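Local coordinates for putative ribose operon repressor (Burkholderia thailandensis, PDB 3EGC), which probably acts as a DNA-binding transcriptional repressor of the LacI family, with a sugar-binding-type effector domain resembling periplasmic binding proteins, at residues 21-26 with 92-97; 245-250 with 263-268. All coordinates share one frame; numbering follows the deposited sequence.

Contact 1 (21-26 with 92-97); sequences VFFAEV and AVNREL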
loop_
_atom_site.group_PDB
_atom_site.type_symbol
_atom_site.label_atom_id
_atom_site.label_comp_id
_atom_site.label_asym_id
_atom_site.label_seq_id
_atom_site.Cartn_x
_atom_site.Cartn_y
_atom_site.Cartn_z
ATOM N N VAL A 21 3.281 0.031 1.380
ATOM C CA VAL A 21 2.146 0.433 2.129
ATOM C C VAL A 21 2.557 1.368 3.270
ATOM O O VAL A 21 1.774 2.223 3.678
ATOM C CB VAL A 21 1.402 -0.858 2.621
ATOM C CG1 VAL A 21 1.170 -0.806 4.087
ATOM C CG2 VAL A 21 0.113 -0.968 1.955
ATOM N N PHE A 22 3.780 1.212 3.762
ATOM C CA PHE A 22 4.285 2.111 4.762
ATOM C C PHE A 22 4.159 3.578 4.313
ATOM O O PHE A 22 3.572 4.404 4.997
ATOM C CB PHE A 22 5.735 1.756 5.117
ATOM C CG PHE A 22 6.360 2.716 6.092
ATOM C CD1 PHE A 22 6.240 2.541 7.451
ATOM C CD2 PHE A 22 7.077 3.824 5.626
ATOM C CE1 PHE A 22 6.837 3.488 8.338
ATOM C CE2 PHE A 22 7.661 4.721 6.468
ATOM C CZ PHE A 22 7.555 4.551 7.816
ATOM N N PHE A 23 4.764 3.875 3.164
ATOM C CA PHE A 23 4.814 5.193 2.558
ATOM C C PHE A 23 3.453 5.744 2.062
ATOM O O PHE A 23 3.231 6.917 2.083
ATOM C CB PHE A 23 5.881 5.204 1.405
ATOM C CG PHE A 23 7.277 4.967 1.888
ATOM C CD1 PHE A 23 7.929 5.906 2.716
ATOM C CD2 PHE A 23 7.939 3.791 1.561
ATOM C CE1 PHE A 23 9.192 5.646 3.217
ATOM C CE2 PHE A 23 9.236 3.532 2.037
ATOM C CZ PHE A 23 9.867 4.455 2.889
ATOM N N ALA A 24 2.601 4.881 1.549
ATOM C CA ALA A 24 1.232 5.214 1.237
ATOM C C ALA A 24 0.425 5.711 2.462
ATOM O O ALA A 24 -0.402 6.636 2.357
ATOM C CB ALA A 24 0.477 3.961 0.589
ATOM N N GLU A 25 0.593 5.027 3.577
ATOM C CA GLU A 25 -0.068 5.471 4.821
ATOM C C GLU A 25 0.571 6.780 5.397
ATOM O O GLU A 25 -0.128 7.588 5.972
ATOM C CB GLU A 25 -0.028 4.369 5.874
ATOM C CG GLU A 25 -0.851 3.100 5.573
ATOM C CD GLU A 25 -0.642 2.027 6.672
ATOM O OE1 GLU A 25 0.101 2.236 7.671
ATOM O OE2 GLU A 25 -1.258 0.970 6.614
ATOM N N VAL A 26 1.885 6.970 5.233
ATOM C CA VAL A 26 2.519 8.262 5.622
ATOM C C VAL A 26 1.993 9.417 4.732
ATOM O O VAL A 26 1.704 10.514 5.215
ATOM C CB VAL A 26 4.080 8.233 5.459
ATOM C CG1 VAL A 26 4.653 9.654 5.547
ATOM C CG2 VAL A 26 4.760 7.256 6.549
ATOM N N ALA A 92 12.270 15.487 6.978
ATOM C CA ALA A 92 12.444 14.095 6.594
ATOM C C ALA A 92 11.504 13.206 7.391
ATOM O O ALA A 92 11.234 13.473 8.580
ATOM C CB ALA A 92 13.933 13.639 6.814
ATOM N N VAL A 93 11.066 12.115 6.771
ATOM C CA VAL A 93 10.329 11.083 7.562
ATOM C C VAL A 93 11.074 9.787 7.386
ATOM O O VAL A 93 11.747 9.590 6.314
ATOM C CB VAL A 93 8.856 10.871 7.066
ATOM C CG1 VAL A 93 8.052 12.086 7.352
ATOM C CG2 VAL A 93 8.849 10.530 5.537
ATOM N N ASN A 94 10.925 8.926 8.406
ATOM C CA ASN A 94 11.346 7.539 8.383
ATOM C C ASN A 94 12.865 7.421 8.589
ATOM O O ASN A 94 13.336 6.682 9.498
ATOM C CB ASN A 94 10.827 6.830 7.127
ATOM C CG ASN A 94 11.419 5.425 6.922
ATOM O OD1 ASN A 94 11.954 5.117 5.842
ATOM N ND2 ASN A 94 11.348 4.595 7.927
ATOM N N ARG A 95 13.612 8.160 7.764
ATOM C CA ARG A 95 15.074 8.200 7.845
ATOM C C ARG A 95 15.487 9.664 7.980
ATOM O O ARG A 95 14.956 10.499 7.263
ATOM C CB ARG A 95 15.756 7.596 6.585
ATOM C CG ARG A 95 15.769 6.082 6.550
ATOM C CD ARG A 95 14.943 5.506 5.451
ATOM N NE ARG A 95 15.621 5.538 4.157
ATOM C CZ ARG A 95 15.402 4.703 3.144
ATOM N NH1 ARG A 95 14.536 3.702 3.229
ATOM N NH2 ARG A 95 16.074 4.886 2.020
ATOM N N GLU A 96 16.437 9.953 8.863
ATOM C CA GLU A 96 16.873 11.324 9.088
ATOM C C GLU A 96 17.818 11.778 7.967
ATOM O O GLU A 96 18.403 10.958 7.239
ATOM C CB GLU A 96 17.555 11.452 10.457
ATOM C CG GLU A 96 18.856 10.740 10.455
ATOM C CD GLU A 96 19.495 10.639 11.828
ATOM O OE1 GLU A 96 20.564 10.393 12.051
ATOM O OE2 GLU A 96 19.049 10.801 12.844
ATOM N N LEU A 97 17.982 13.091 7.834
ATOM C CA LEU A 97 18.872 13.656 6.834
ATOM C C LEU A 97 20.244 13.983 7.412
ATOM O O LEU A 97 21.269 13.730 6.761
ATOM C CB LEU A 97 18.271 14.921 6.261
ATOM C CG LEU A 97 17.595 14.896 4.897
ATOM C CD1 LEU A 97 17.495 13.477 4.374
ATOM C CD2 LEU A 97 16.232 15.622 4.945
#
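The F22 ring, the F23 ring and the N94 carboxamide are the flat groups where helix 21-36 meets segment 92-97. One face of the F23 ring is covered by F22, whose CD2 stands 3.6 Å above the ring plane and over its centre. Reciprocally, F23 CG lies in the F22 plane, at that ring's edge. N94 reaches both phenylalanines with different atoms. Its OD1 sits at the F23 edge, near the ring plane and 3.7 Å from F23 CZ, with the amide and ring planes 77° apart. Its ND2 approaches F22 obliquely, 3.8 Å from F22 CZ, the two planes being inclined by 56°. N94 CB adds an apolar touch, 3.9 Å from F22 CE2.

The backbone at N94 helps to present its side chain to the two rings. N94 has a positive phi of 78°, and R95 N donates to V93 O over 2.8 Å, which makes N94 the centre of a classic gamma turn. By family, this turn belongs to the N-terminal subdomain of a type I periplasmic-binding fold; its nearness to the cleft where LacI relatives take up effectors is plausible but not established. F22 CG lies anti to its own backbone N, which directs the ring at N94.

One turn further along the helix, V26 CG1 meets V93 CG2 at 4.3 Å, a purely apolar contact. All five touching residues are buried, and V93 also packs on I244 and A248 of helix 241-257. On another side of helix 21-36, V21 and A24 pack against V21 and A24 of the second subunit.

Contact 2 (245-250 with 263-268); sequences GQEAMR and TEMRLQ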
loop_
_atom_site.group_PDB
_atom_site.type_symbol
_atom_site.label_atom_id
_atom_site.label_comp_id
_atom_site.label_asym_id
_atom_site.label_seq_id
_atom_site.Cartn_x
_atom_site.Cartn_y
_atom_site.Cartn_z
ATOM N N GLY A 245 3.210 10.943 9.041
ATOM C CA GLY A 245 2.843 11.915 7.983
ATOM C C GLY A 245 2.196 13.221 8.486
ATOM O O GLY A 245 2.558 14.325 8.045
ATOM N N GLN A 246 1.190 13.103 9.359
ATOM C CA GLN A 246 0.505 14.279 9.974
ATOM C C GLN A 246 1.459 15.263 10.695
ATOM O O GLN A 246 1.416 16.489 10.437
ATOM C CB GLN A 246 -0.604 13.774 10.931
ATOM C CG GLN A 246 -1.272 14.821 11.791
ATOM C CD GLN A 246 -2.338 14.225 12.782
ATOM O OE1 GLN A 246 -1.999 13.736 13.838
ATOM N NE2 GLN A 246 -3.615 14.266 12.405
ATOM N N GLU A 247 2.335 14.719 11.549
ATOM C CA GLU A 247 3.290 15.484 12.305
ATOM C C GLU A 247 4.389 16.092 11.408
ATOM O O GLU A 247 4.863 17.162 11.682
ATOM C CB GLU A 247 3.985 14.580 13.381
ATOM C CG GLU A 247 3.095 14.083 14.495
ATOM C CD GLU A 247 2.547 15.195 15.387
ATOM O OE1 GLU A 247 3.192 16.258 15.465
ATOM O OE2 GLU A 247 1.467 14.996 15.982
ATOM N N ALA A 248 4.811 15.373 10.379
ATOM C CA ALA A 248 5.824 15.892 9.470
ATOM C C ALA A 248 5.280 17.102 8.738
ATOM O O ALA A 248 5.967 18.122 8.617
ATOM C CB ALA A 248 6.326 14.797 8.470
ATOM N N MET A 249 4.046 16.970 8.269
ATOM C CA MET A 249 3.287 18.117 7.740
ATOM C C MET A 249 3.073 19.228 8.776
ATOM O O MET A 249 3.127 20.365 8.402
ATOM C CB MET A 249 1.947 17.727 7.117
ATOM C CG MET A 249 1.375 18.812 6.140
ATOM S SD MET A 249 2.430 19.369 4.710
ATOM C CE MET A 249 2.371 17.970 3.722
ATOM N N ARG A 250 2.781 18.887 10.030
ATOM C CA ARG A 250 2.559 19.915 11.085
ATOM C C ARG A 250 3.836 20.736 11.331
ATOM O O ARG A 250 3.805 21.948 11.275
ATOM C CB ARG A 250 2.073 19.302 12.407
ATOM C CG ARG A 250 0.534 19.148 12.564
ATOM C CD ARG A 250 0.145 18.496 13.946
ATOM N NE ARG A 250 -1.271 18.091 14.014
ATOM C CZ ARG A 250 -1.783 17.325 14.980
ATOM N NH1 ARG A 250 -1.011 16.890 15.962
ATOM N NH2 ARG A 250 -3.062 16.971 14.975
ATOM N N THR A 263 12.656 20.111 14.216
ATOM C CA THR A 263 13.249 19.253 15.250
ATOM C C THR A 263 13.241 17.762 14.883
ATOM O O THR A 263 12.741 17.396 13.854
ATOM C CB THR A 263 12.533 19.467 16.581
ATOM O OG1 THR A 263 13.434 19.098 17.620
ATOM C CG2 THR A 263 11.241 18.658 16.639
ATOM N N GLU A 264 13.811 16.931 15.736
ATOM C CA GLU A 264 13.723 15.496 15.605
ATOM C C GLU A 264 12.629 14.969 16.499
ATOM O O GLU A 264 12.661 15.100 17.694
ATOM C CB GLU A 264 15.059 14.779 15.905
ATOM C CG GLU A 264 14.907 13.233 15.985
ATOM C CD GLU A 264 16.226 12.448 16.143
ATOM O OE1 GLU A 264 17.289 12.956 15.674
ATOM O OE2 GLU A 264 16.201 11.334 16.747
ATOM N N MET A 265 11.622 14.369 15.891
ATOM C CA MET A 265 10.549 13.768 16.653
ATOM C C MET A 265 10.664 12.267 16.582
ATOM O O MET A 265 10.760 11.686 15.513
ATOM C CB MET A 265 9.184 14.160 16.118
ATOM C CG MET A 265 8.479 15.310 16.855
ATOM S SD MET A 265 6.954 15.897 16.048
ATOM C CE MET A 265 5.791 14.975 17.088
ATOM N N ARG A 266 10.641 11.632 17.743
ATOM C CA ARG A 266 10.552 10.197 17.787
ATOM C C ARG A 266 9.147 9.787 18.211
ATOM O O ARG A 266 8.703 10.124 19.309
ATOM C CB ARG A 266 11.573 9.654 18.776
ATOM C CG ARG A 266 12.993 9.836 18.299
ATOM C CD ARG A 266 13.394 8.713 17.357
ATOM N NE ARG A 266 14.729 8.887 16.836
ATOM C CZ ARG A 266 15.368 8.000 16.064
ATOM N NH1 ARG A 266 14.766 6.825 15.722
ATOM N NH2 ARG A 266 16.601 8.273 15.630
ATOM N N LEU A 267 8.472 9.019 17.371
ATOM C CA LEU A 267 7.090 8.612 17.656
ATOM C C LEU A 267 6.927 7.173 18.235
ATOM O O LEU A 267 7.577 6.235 17.824
ATOM C CB LEU A 267 6.257 8.729 16.403
ATOM C CG LEU A 267 5.400 9.974 16.219
ATOM C CD1 LEU A 267 5.905 11.262 16.971
ATOM C CD2 LEU A 267 4.989 10.247 14.742
ATOM N N GLN A 268 6.038 7.030 19.197
ATOM C CA GLN A 268 5.779 5.766 19.836
ATOM C C GLN A 268 5.247 4.679 18.870
ATOM O O GLN A 268 4.321 4.898 18.050
ATOM C CB GLN A 268 4.793 6.009 20.999
ATOM C CG GLN A 268 3.825 4.844 21.421
ATOM C CD GLN A 268 2.707 5.347 22.406
ATOM O OE1 GLN A 268 1.670 5.879 22.016
ATOM N NE2 GLN A 268 2.956 5.204 23.674
#
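E247, on helix 241-257, meets the methyl end of M265 along almost its whole side chain. Its CB is the first atom in range, 4.1 Å from M265 CE. The next atom, E247 CG, is 3.8 Å from M265 CE and, more loosely, 4.3 Å from L267 CD2. With CG anti to the carbonyl carbon and a bend at the second torsion (chi2 -65°), the chain folds over instead of running straight out, which keeps E247 CD within 3.7 Å of M265 CE.

At the tip the two carboxylate oxygens diverge in role. E247 OE1 is 3.3 Å from M265 CE and 3.8 Å from M265 SD, so the thioether end lies beside this oxygen. OE2 takes the arginine contacts. R250 NH1, one helical turn on, forms a salt bridge of 3.1 Å to E247 OE2. R243 NE, one turn back, forms another. Two arginines from the same helix thus hold the carboxylate and would be expected to stabilise its negative charge beside the thioether.

M265 crosses E247 at about a right angle, its chain extended at chi2 and bent at chi3 (99°), which places CE against the glutamate. M265 and L267 both point toward the helix. E264 and R266 do not touch segment 245-250; they form a salt bridge with each other, R266 NE to E264 OE2 at 2.9 Å, and R266 is also bridged to E142.

Helix 241-257 thus packs on strand 264-272, which pairs with strand 103-107 through backbone bonds of M265 to A104 and L106, as in the late-returning helix and strand of the N-terminal subdomain of LacI-type effector domains.

Overall arrangement
Contact 1 closes before contact 2 opens along the chain, yet their centres lie about 10 Å apart, because late elements return to the subdomain begun by the first ones. Helix 241-257, which carries half of contact 2, also touches contact 1: A248 CB is 3.4 Å from V93 CG1, and G245 CA is 3.8 Å from V26 CG1. Both contacts reach the same sheet, through strand 90-93 in contact 1 and strand 264-272 in contact 2, with strand 103-107 between the two. This return of helix 241-257 and strand 264-272 to the early part of the sheet fits the multiple crossovers between the subdomains of type I periplasmic-binding folds.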